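Local atomic coordinates of FAD-binding PCMH-type domain-containing protein (Gibberella zeae, PDB entry 6YJO), a protein that probably oxidises oligosaccharides as an FAD-dependent oxidoreductase, with its flavin cofactor covalently attached to the protein at two points. Residues 221-226 and 499-504; 285-290 and 325-330; 368-371 and 377-380; 36-41 and 85-90. One frame throughout, in Å; residues are numbered along the deposited sequence.

Contact 1: residues 221-226 and 499-504. With FAD (flavin-adenine dinucleotide), chain C.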
# COMPACT_ATOMS: atom_id res chain seq x y z
N GLY A 221 10.78 -0.57 4.23
CA GLY A 221 11.17 -0.60 5.63
C GLY A 221 10.72 -1.83 6.39
O GLY A 221 11.18 -2.03 7.51
N SER A 222 9.83 -2.64 5.81
CA SER A 222 9.39 -3.86 6.47
C SER A 222 10.54 -4.83 6.73
O SER A 222 10.41 -5.71 7.58
CB SER A 222 8.32 -4.57 5.63
OG SER A 222 8.76 -4.76 4.29
N SER A 223 11.65 -4.68 6.02
CA SER A 223 12.76 -5.62 6.07
C SER A 223 13.89 -5.20 6.99
O SER A 223 14.89 -5.92 7.09
CB SER A 223 13.32 -5.82 4.65
OG SER A 223 12.86 -7.03 4.08
N PHE A 224 13.77 -4.06 7.68
CA PHE A 224 14.91 -3.47 8.39
C PHE A 224 14.69 -3.22 9.87
O PHE A 224 15.66 -2.90 10.57
CB PHE A 224 15.31 -2.15 7.72
CG PHE A 224 15.83 -2.32 6.33
CD1 PHE A 224 14.96 -2.37 5.26
CD2 PHE A 224 17.19 -2.46 6.10
CE1 PHE A 224 15.43 -2.53 3.97
CE2 PHE A 224 17.67 -2.63 4.82
CZ PHE A 224 16.79 -2.67 3.75
N GLY A 225 13.47 -3.34 10.38
CA GLY A 225 13.26 -3.13 11.80
C GLY A 225 11.78 -3.02 12.11
O GLY A 225 10.92 -3.07 11.23
N ILE A 226 11.51 -2.87 13.41
CA ILE A 226 10.15 -2.74 13.92
C ILE A 226 9.94 -1.27 14.24
O ILE A 226 10.42 -0.76 15.25
CB ILE A 226 9.91 -3.63 15.15
CG1 ILE A 226 10.39 -5.06 14.89
CG2 ILE A 226 8.43 -3.63 15.52
CD1 ILE A 226 9.47 -5.85 13.98
N GLN A 499 8.97 -12.23 0.49
CA GLN A 499 9.49 -11.31 -0.52
C GLN A 499 10.32 -10.20 0.11
O GLN A 499 10.40 -9.09 -0.42
CB GLN A 499 8.34 -10.74 -1.34
CG GLN A 499 7.75 -11.77 -2.28
CD GLN A 499 6.40 -11.39 -2.85
OE1 GLN A 499 5.99 -10.22 -2.80
NE2 GLN A 499 5.69 -12.37 -3.39
N GLY A 500 10.98 -10.50 1.23
CA GLY A 500 11.78 -9.51 1.91
C GLY A 500 13.15 -9.34 1.29
O GLY A 500 13.61 -10.16 0.50
N ILE A 501 13.81 -8.24 1.64
CA ILE A 501 15.17 -8.01 1.19
C ILE A 501 16.09 -9.04 1.84
O ILE A 501 16.13 -9.18 3.07
CB ILE A 501 15.62 -6.58 1.52
CG1 ILE A 501 14.66 -5.55 0.91
CG2 ILE A 501 17.05 -6.35 1.03
CD1 ILE A 501 14.41 -5.71 -0.58
N ARG A 502 16.84 -9.76 1.01
CA ARG A 502 17.79 -10.76 1.49
C ARG A 502 19.16 -10.12 1.68
O ARG A 502 19.63 -9.40 0.80
CB ARG A 502 17.90 -11.91 0.50
CG ARG A 502 16.57 -12.60 0.22
CD ARG A 502 16.15 -13.47 1.40
NE ARG A 502 14.97 -14.28 1.10
CZ ARG A 502 13.79 -14.17 1.70
NH1 ARG A 502 13.58 -13.29 2.66
NH2 ARG A 502 12.79 -14.98 1.33
N PRO A 503 19.84 -10.35 2.81
CA PRO A 503 21.15 -9.72 3.01
C PRO A 503 22.16 -10.18 1.97
O PRO A 503 22.13 -11.32 1.50
CB PRO A 503 21.56 -10.19 4.41
CG PRO A 503 20.80 -11.46 4.63
CD PRO A 503 19.49 -11.25 3.92
N ALA A 504 23.05 -9.27 1.60
CA ALA A 504 24.15 -9.62 0.72
C ALA A 504 25.15 -10.49 1.47
O ALA A 504 25.54 -10.18 2.60
CB ALA A 504 24.82 -8.36 0.18
PA FAD C . 0.35 -5.50 7.76
O1A FAD C . 0.08 -6.89 7.32
O2A FAD C . 0.20 -5.27 9.27
O5B FAD C . 1.77 -5.02 7.27
C5B FAD C . 2.20 -5.21 5.91
C4B FAD C . 3.70 -5.19 5.85
O4B FAD C . 4.20 -4.13 6.71
C3B FAD C . 4.38 -6.47 6.34
O3B FAD C . 5.58 -6.71 5.62
C2B FAD C . 4.64 -6.15 7.81
O2B FAD C . 5.71 -6.92 8.34
C1B FAD C . 5.02 -4.68 7.72
N9A FAD C . 4.83 -3.93 8.96
C8A FAD C . 3.65 -3.68 9.61
N7A FAD C . 3.78 -2.99 10.72
C5A FAD C . 5.15 -2.77 10.80
C6A FAD C . 5.94 -2.09 11.74
N6A FAD C . 5.46 -1.48 12.83
N1A FAD C . 7.27 -2.05 11.52
C2A FAD C . 7.77 -2.65 10.44
N3A FAD C . 7.12 -3.32 9.48
C4A FAD C . 5.80 -3.34 9.72
N1 FAD C . -2.66 0.42 -0.87
C2 FAD C . -2.59 1.58 -1.59
O2 FAD C . -1.52 2.03 -1.99
N3 FAD C . -3.76 2.28 -1.88
C4 FAD C . -5.04 1.91 -1.50
O4 FAD C . -6.00 2.61 -1.81
C4X FAD C . -5.09 0.68 -0.74
N5 FAD C . -6.26 0.26 -0.34
C5X FAD C . -6.31 -0.91 0.40
C6 FAD C . -7.55 -1.40 0.81
C7 FAD C . -7.65 -2.55 1.57
C7M FAD C . -9.01 -3.03 2.02
C8 FAD C . -6.49 -3.29 1.88
C8M FAD C . -6.56 -4.55 2.69
C9 FAD C . -5.25 -2.82 1.44
C9A FAD C . -5.16 -1.65 0.71
N10 FAD C . -3.92 -1.15 0.27
C10 FAD C . -3.85 0.01 -0.47
C1' FAD C . -2.67 -1.88 0.53
C2' FAD C . -1.93 -1.42 1.77
O2' FAD C . -1.23 -0.21 1.49
C3' FAD C . -0.92 -2.50 2.16
O3' FAD C . -1.62 -3.73 2.32
C4' FAD C . -0.15 -2.21 3.45
O4' FAD C . 1.22 -2.56 3.30
C5' FAD C . -0.75 -2.98 4.61
O5' FAD C . -0.25 -2.42 5.85
P FAD C . -0.80 -2.92 7.23
O1P FAD C . 0.12 -2.45 8.35
O2P FAD C . -2.24 -2.56 7.35
O3P FAD C . -0.65 -4.51 7.03
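The adenosine end of the FAD pocket is backed by a short 3-10 turn, residues 221-223, and the C-terminal tail is fastened to its outer side where Ser223 meets Gly500 and Ile501. Ser223 OG accepts the backbone N-H of Ile501 at 2.9 Å, with an angle of 146° at the hydrogen. The same hydroxyl oxygen lies 3.5 Å from Gly500 CA, a close approach of the tail backbone. Ile501 adds an apolar flank: its CG1 branch, set anti to its own carbonyl carbon (chi1 -56°), comes 4.0 Å from Ser223 CB and lies obliquely to the Phe224 ring, 4.4 Å from CE1. The turn leads out of helix 211-220 into strand 226-236 of the FAD-binding part, whereas the tail belongs to the berberine-like C-terminal region. Helix 479-489 of that region reinforces the join, with Lys486 bonding to Ser223 O and Leu482 and Leu485 packing on Phe224. On the cofactor side, Ser222 CB sits 3.5 Å from ribose O3B of FAD, and Ser222 OG is hydrogen-bonded to His173. Gly225 O approaches adenine C2A of FAD at 3.3 Å, and Ile226 CA lies 3.8 Å from adenine N1A of FAD.

Contact 2: residues 285-290 and 325-330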
# COMPACT_ATOMS: atom_id res chain seq x y z
N THR A 285 -15.87 2.02 -14.87
CA THR A 285 -16.24 3.23 -14.14
C THR A 285 -14.98 4.05 -13.91
O THR A 285 -14.10 3.64 -13.14
CB THR A 285 -16.91 2.90 -12.81
OG1 THR A 285 -18.12 2.16 -13.03
CG2 THR A 285 -17.24 4.18 -12.04
N ILE A 286 -14.90 5.21 -14.55
CA ILE A 286 -13.85 6.18 -14.25
C ILE A 286 -14.31 7.01 -13.05
O ILE A 286 -15.36 7.64 -13.09
CB ILE A 286 -13.55 7.07 -15.46
CG1 ILE A 286 -12.87 6.25 -16.56
CG2 ILE A 286 -12.64 8.24 -15.06
CD1 ILE A 286 -12.68 6.99 -17.87
N GLN A 287 -13.51 6.99 -11.99
CA GLN A 287 -13.87 7.63 -10.73
C GLN A 287 -12.62 8.26 -10.12
O GLN A 287 -11.52 7.73 -10.24
CB GLN A 287 -14.49 6.62 -9.76
CG GLN A 287 -13.52 5.52 -9.31
CD GLN A 287 -14.23 4.32 -8.69
OE1 GLN A 287 -15.45 4.20 -8.78
NE2 GLN A 287 -13.46 3.44 -8.06
N GLY A 288 -12.81 9.38 -9.43
CA GLY A 288 -11.69 10.06 -8.81
C GLY A 288 -12.14 11.20 -7.92
O GLY A 288 -13.29 11.25 -7.49
N VAL A 289 -11.20 12.11 -7.65
CA VAL A 289 -11.44 13.25 -6.77
C VAL A 289 -10.75 14.47 -7.35
O VAL A 289 -9.57 14.42 -7.72
CB VAL A 289 -10.93 12.99 -5.34
CG1 VAL A 289 -11.07 14.26 -4.50
CG2 VAL A 289 -11.67 11.83 -4.69
N TYR A 290 -11.48 15.58 -7.42
CA TYR A 290 -10.93 16.87 -7.83
C TYR A 290 -11.04 17.83 -6.66
O TYR A 290 -12.15 18.14 -6.20
CB TYR A 290 -11.68 17.43 -9.05
CG TYR A 290 -11.10 18.72 -9.58
CD1 TYR A 290 -10.03 18.71 -10.47
CD2 TYR A 290 -11.62 19.95 -9.20
CE1 TYR A 290 -9.50 19.89 -10.96
CE2 TYR A 290 -11.10 21.14 -9.69
CZ TYR A 290 -10.04 21.10 -10.57
OH TYR A 290 -9.50 22.27 -11.06
N ASN A 325 -15.11 9.22 3.37
CA ASN A 325 -16.20 8.30 3.67
C ASN A 325 -16.83 7.74 2.40
O ASN A 325 -17.25 6.58 2.38
CB ASN A 325 -17.26 8.99 4.53
CG ASN A 325 -16.96 8.88 6.01
OD1 ASN A 325 -16.91 7.78 6.57
ND2 ASN A 325 -16.79 10.03 6.67
N LYS A 326 -16.91 8.54 1.34
CA LYS A 326 -17.55 8.06 0.11
C LYS A 326 -16.74 6.96 -0.54
O LYS A 326 -17.30 6.10 -1.23
CB LYS A 326 -17.75 9.21 -0.87
CG LYS A 326 -18.34 8.78 -2.21
CD LYS A 326 -19.19 9.88 -2.85
CE LYS A 326 -19.80 9.42 -4.17
NZ LYS A 326 -18.77 9.06 -5.18
N TYR A 327 -15.42 6.95 -0.33
CA TYR A 327 -14.53 5.96 -0.92
C TYR A 327 -14.01 4.96 0.10
O TYR A 327 -13.14 4.15 -0.23
CB TYR A 327 -13.37 6.66 -1.63
CG TYR A 327 -13.73 7.24 -2.98
CD1 TYR A 327 -14.15 6.43 -4.01
CD2 TYR A 327 -13.62 8.61 -3.22
CE1 TYR A 327 -14.48 6.95 -5.24
CE2 TYR A 327 -13.94 9.14 -4.45
CZ TYR A 327 -14.37 8.31 -5.46
OH TYR A 327 -14.69 8.82 -6.69
N ALA A 328 -14.54 4.98 1.33
CA ALA A 328 -14.18 4.01 2.35
C ALA A 328 -14.86 2.66 2.16
O ALA A 328 -14.52 1.71 2.88
CB ALA A 328 -14.52 4.55 3.74
N ASN A 329 -15.80 2.55 1.23
CA ASN A 329 -16.44 1.27 0.90
C ASN A 329 -17.24 0.74 2.09
O ASN A 329 -17.15 -0.43 2.47
CB ASN A 329 -15.40 0.24 0.45
CG ASN A 329 -16.02 -0.95 -0.26
OD1 ASN A 329 -16.94 -0.81 -1.06
ND2 ASN A 329 -15.50 -2.15 0.03
N GLY A 330 -18.06 1.62 2.68
CA GLY A 330 -18.92 1.25 3.79
C GLY A 330 -18.25 1.21 5.15
O GLY A 330 -18.97 1.10 6.16
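Along 285-290, Gln287 is the first residue to meet Tyr327, and it does so through its aliphatic root: CB lies 3.8 Å from the phenol OH. Its amide continues past the phenol on an extended chain and is hydrogen-bonded through NE2 to Gln276 on the adjacent strand 273-280. Gly288 supplies the polar link. Its carbonyl O accepts a hydrogen bond from Tyr327 OH at 2.9 Å, the donor approaching at 121° to the C=O and tilted 31° from the carbonyl plane. This oxygen lies at the edge of the Tyr327 ring, near its plane. The phenol thus reaches the strand backbone at Gly288, with Gln287 and Val289 touching it from the neighbouring positions. Val289 packs along the ring, sliding past Tyr327 in the opposite direction. Its CG2 comes 3.5 Å from Tyr327 CE2 and 4.0 Å from CD2, a branch that stands anti to the carbonyl carbon and beside the backbone N (chi1 174°). Phe178 touches both Val289 and the tyrosine ring, and Pro243 of strand 242-248 adds a further apolar neighbour. Tyr327, the residue at which the chain leaves helical geometry after helix 320-326, thus fixes that helix end to the central part of a seven-stranded antiparallel sheet. Its side chain lies about 4 Å from that of FAD-binding Ser161 and about 8 Å from FAD itself. The arrangement fits the sheet domain facing the flavin in berberine bridge enzyme-like oxidases.

Contact 3: residues 368-371 and 377-380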
# COMPACT_ATOMS: atom_id res chain seq x y z
N PHE A 368 -11.46 -8.77 -22.89
CA PHE A 368 -12.77 -8.98 -23.48
C PHE A 368 -12.93 -10.41 -23.96
O PHE A 368 -14.05 -10.92 -24.05
CB PHE A 368 -13.01 -7.98 -24.61
CG PHE A 368 -13.53 -6.65 -24.14
CD1 PHE A 368 -14.89 -6.42 -24.05
CD2 PHE A 368 -12.65 -5.65 -23.74
CE1 PHE A 368 -15.37 -5.21 -23.60
CE2 PHE A 368 -13.13 -4.44 -23.29
CZ PHE A 368 -14.49 -4.22 -23.22
N ASP A 369 -11.82 -11.08 -24.27
CA ASP A 369 -11.85 -12.53 -24.45
C ASP A 369 -12.47 -13.21 -23.23
O ASP A 369 -13.37 -14.04 -23.35
CB ASP A 369 -10.44 -13.05 -24.71
CG ASP A 369 -10.43 -14.28 -25.60
OD1 ASP A 369 -10.46 -14.11 -26.84
OD2 ASP A 369 -10.37 -15.40 -25.06
N ASN A 370 -11.98 -12.83 -22.05
CA ASN A 370 -12.53 -13.36 -20.80
C ASN A 370 -13.95 -12.85 -20.56
O ASN A 370 -14.84 -13.62 -20.18
CB ASN A 370 -11.61 -12.99 -19.64
CG ASN A 370 -12.07 -13.56 -18.32
OD1 ASN A 370 -12.97 -13.02 -17.67
ND2 ASN A 370 -11.45 -14.66 -17.91
N MET A 371 -14.17 -11.55 -20.77
CA MET A 371 -15.47 -10.96 -20.45
C MET A 371 -16.60 -11.61 -21.25
O MET A 371 -17.70 -11.81 -20.73
CB MET A 371 -15.45 -9.45 -20.70
CG MET A 371 -14.91 -8.62 -19.54
SD MET A 371 -14.93 -6.85 -19.89
CE MET A 371 -13.48 -6.70 -20.92
N ARG A 377 -13.66 -17.39 -15.65
CA ARG A 377 -13.72 -16.82 -14.31
C ARG A 377 -14.00 -15.32 -14.42
O ARG A 377 -13.25 -14.58 -15.06
CB ARG A 377 -12.40 -17.08 -13.59
CG ARG A 377 -12.46 -17.05 -12.07
CD ARG A 377 -11.09 -17.43 -11.50
NE ARG A 377 -10.96 -17.19 -10.06
CZ ARG A 377 -11.17 -18.11 -9.12
NH1 ARG A 377 -11.55 -19.34 -9.43
NH2 ARG A 377 -11.01 -17.78 -7.84
N HIS A 378 -15.10 -14.88 -13.80
CA HIS A 378 -15.53 -13.49 -13.85
C HIS A 378 -15.49 -12.81 -12.49
O HIS A 378 -16.14 -11.78 -12.29
CB HIS A 378 -16.95 -13.40 -14.42
CG HIS A 378 -17.04 -13.79 -15.86
ND1 HIS A 378 -18.16 -14.40 -16.39
CD2 HIS A 378 -16.17 -13.64 -16.88
CE1 HIS A 378 -17.96 -14.61 -17.68
NE2 HIS A 378 -16.77 -14.16 -18.00
N THR A 379 -14.75 -13.37 -11.54
CA THR A 379 -14.75 -12.89 -10.16
C THR A 379 -13.54 -12.00 -9.90
O THR A 379 -12.83 -12.13 -8.90
CB THR A 379 -14.79 -14.08 -9.20
OG1 THR A 379 -14.97 -13.60 -7.85
CG2 THR A 379 -13.51 -14.91 -9.30
N TRP A 380 -13.32 -11.05 -10.81
CA TRP A 380 -12.14 -10.20 -10.80
C TRP A 380 -12.55 -8.75 -11.03
O TRP A 380 -13.70 -8.45 -11.36
CB TRP A 380 -11.13 -10.63 -11.88
CG TRP A 380 -11.73 -10.71 -13.26
CD1 TRP A 380 -12.22 -11.82 -13.87
CD2 TRP A 380 -11.91 -9.62 -14.18
NE1 TRP A 380 -12.69 -11.50 -15.13
CE2 TRP A 380 -12.52 -10.16 -15.34
CE3 TRP A 380 -11.62 -8.25 -14.15
CZ2 TRP A 380 -12.84 -9.38 -16.45
CZ3 TRP A 380 -11.94 -7.48 -15.25
CH2 TRP A 380 -12.54 -8.04 -16.38
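Asn370 and Trp380 point past each other in opposite directions, their amide and indole planes turned 71° apart. Trp380 NE1 donates to Asn370 OD1 at 3.0 Å, approaching from above the amide plane and not along a lone pair. The Asn370 side chain extends across to the returning chain because CG stands anti to the backbone N (chi1 -177°). This also brings ND2 to Arg377 O at 3.4 Å, a weak hydrogen bond. Asn370 OD1 and Arg377 O are both acceptors and lie only 3.1 Å apart, with the indole N-H beside them. His378 meets the helix edge-on: NE2 donates to the backbone O of Asn370 at 3.0 Å, with an angle of 148° at the hydrogen and the oxygen essentially in the imidazole plane. Met371 crosses Trp380 at about a right angle, its CG lying 3.8 Å from CZ2 at the ring edge, while its CE methyl sits over the centre of the Phe368 ring. Phe441 of helix 431-446 meets Trp380 edge-to-face, and Arg377 leads away to a salt bridge with Asp423 and a hydrogen bond to Asn426 O. The contact closes the short loop between helix 357-371 and strand 380-386. With NE2 donating to a carbonyl near the helix C-terminus, His378 carries a proton on that nitrogen, and the negative end of the helix dipole would probably favour the protonated imidazolium.

Contact 4: residues 36-41 and 85-90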
# COMPACT_ATOMS: atom_id res chain seq x y z
N ASN A 36 7.21 -17.20 25.10
CA ASN A 36 6.19 -16.63 25.99
C ASN A 36 6.73 -16.37 27.39
O ASN A 36 6.33 -15.41 28.04
CB ASN A 36 4.97 -17.55 26.06
CG ASN A 36 3.76 -16.98 25.34
OD1 ASN A 36 3.88 -16.06 24.52
ND2 ASN A 36 2.58 -17.51 25.64
N ALA A 37 7.63 -17.24 27.86
CA ALA A 37 8.25 -17.01 29.16
C ALA A 37 9.19 -15.81 29.12
O ALA A 37 9.09 -14.91 29.96
CB ALA A 37 9.00 -18.27 29.61
N CYS A 38 10.10 -15.78 28.15
CA CYS A 38 10.98 -14.63 27.97
C CYS A 38 10.17 -13.34 27.94
O CYS A 38 10.51 -12.36 28.62
CB CYS A 38 11.80 -14.78 26.69
SG CYS A 38 13.03 -13.47 26.39
N LEU A 39 9.10 -13.32 27.15
CA LEU A 39 8.28 -12.11 27.01
C LEU A 39 7.80 -11.61 28.36
O LEU A 39 7.91 -10.42 28.66
CB LEU A 39 7.09 -12.41 26.09
CG LEU A 39 7.43 -12.68 24.62
CD1 LEU A 39 6.25 -13.33 23.91
CD2 LEU A 39 7.85 -11.40 23.92
N ALA A 40 7.30 -12.51 29.21
CA ALA A 40 6.79 -12.11 30.52
C ALA A 40 7.89 -11.87 31.53
O ALA A 40 7.64 -11.23 32.55
CB ALA A 40 5.82 -13.15 31.06
N SER A 41 9.10 -12.38 31.28
CA SER A 41 10.24 -12.00 32.11
C SER A 41 10.59 -10.53 31.91
O SER A 41 11.04 -9.87 32.85
CB SER A 41 11.45 -12.88 31.80
OG SER A 41 12.64 -12.11 31.74
N VAL A 85 11.72 -7.78 20.63
CA VAL A 85 12.71 -8.07 19.59
C VAL A 85 13.92 -8.78 20.20
O VAL A 85 14.51 -9.66 19.56
CB VAL A 85 13.11 -6.76 18.87
CG1 VAL A 85 14.57 -6.79 18.43
CG2 VAL A 85 12.19 -6.53 17.67
N LYS A 86 14.30 -8.43 21.43
CA LYS A 86 15.40 -9.14 22.09
C LYS A 86 14.99 -10.57 22.43
O LYS A 86 15.79 -11.49 22.26
CB LYS A 86 15.84 -8.38 23.34
CG LYS A 86 16.75 -7.20 23.08
CD LYS A 86 17.18 -6.54 24.38
CE LYS A 86 17.06 -5.02 24.30
NZ LYS A 86 17.35 -4.36 25.61
N CYS A 87 13.77 -10.77 22.92
CA CYS A 87 13.29 -12.13 23.16
C CYS A 87 13.20 -12.93 21.87
O CYS A 87 13.17 -14.17 21.93
CB CYS A 87 11.93 -12.12 23.86
SG CYS A 87 12.00 -11.87 25.66
N GLY A 88 13.13 -12.26 20.72
CA GLY A 88 13.18 -12.94 19.44
C GLY A 88 14.58 -13.40 19.10
O GLY A 88 14.79 -14.56 18.71
N ASP A 89 15.56 -12.50 19.25
CA ASP A 89 16.95 -12.86 19.00
C ASP A 89 17.41 -13.99 19.92
O ASP A 89 18.21 -14.83 19.51
CB ASP A 89 17.85 -11.64 19.17
CG ASP A 89 19.28 -11.90 18.75
OD1 ASP A 89 19.51 -12.88 18.00
OD2 ASP A 89 20.18 -11.14 19.16
N GLN A 90 16.91 -14.01 21.15
CA GLN A 90 17.33 -15.02 22.12
C GLN A 90 16.94 -16.42 21.68
O GLN A 90 17.74 -17.36 21.79
CB GLN A 90 16.72 -14.70 23.49
CG GLN A 90 16.78 -15.84 24.51
CD GLN A 90 18.17 -16.41 24.69
OE1 GLN A 90 19.16 -15.68 24.68
NE2 GLN A 90 18.25 -17.72 24.85
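No aromatic ring takes part in the contact between Cys38 and Cys87; across the contact the flat group at the bridge is the peptide at Leu39, whose backbone N lies 3.6 Å from Cys87 SG. The join itself is covalent, a disulfide with Cys38 SG and Cys87 SG 2.0 Å apart. Its torsion about the S-S bond is -88°, near the relaxed value and of the left-handed sense, so the two CB atoms stand almost perpendicular to each other when sighted along the bond. The cysteines reach the bridge differently. In Cys38 the sulfur is anti to the backbone N (chi1 -176°), whereas in Cys87 it lies beside the backbone N and anti to the carbonyl carbon (chi1 -82°). Both CB atoms point toward the opposing helix, and the Cys38 and Cys87 CA atoms are only 5.9 Å apart. Leu39 packs beside the bridge, its CD2 methyl 4.1 Å from Cys87 CB. The same leucine also rests on Tyr46 and on Ala71 of strand 71-73, which ties the N-terminal helix to the edge of the small parallel sheet. The bridge thus staples helix 32-41 to helix 78-90 of the FAD-binding domain, as expected for a protein made with a signal sequence. A disulfide between an N-terminal helix and this domain also occurs in berberine bridge enzyme.

How the contacts relate
Along the chain, contact 4 closes first; contact 1 then opens at 221-226 and closes only at 499-504, with contacts 2 and 3 following one another in between. Contacts 1 and 4 share the FAD-binding side, their centres about 21 Å apart, and touch directly where Ile226 CG1 packs 3.6 Å from Val85 CG2, joining strand 226-236 to helix 78-90. Contacts 2 and 3 both involve the seven-stranded antiparallel sheet, through strands 283-290 and 380-386, with centres about 23 Å apart. Contacts 1 and 2 lie on opposite sides of the chain's centre, about 33 Å apart between centres. The C-terminal tail therefore returns to the FAD-binding part after the sheet is complete.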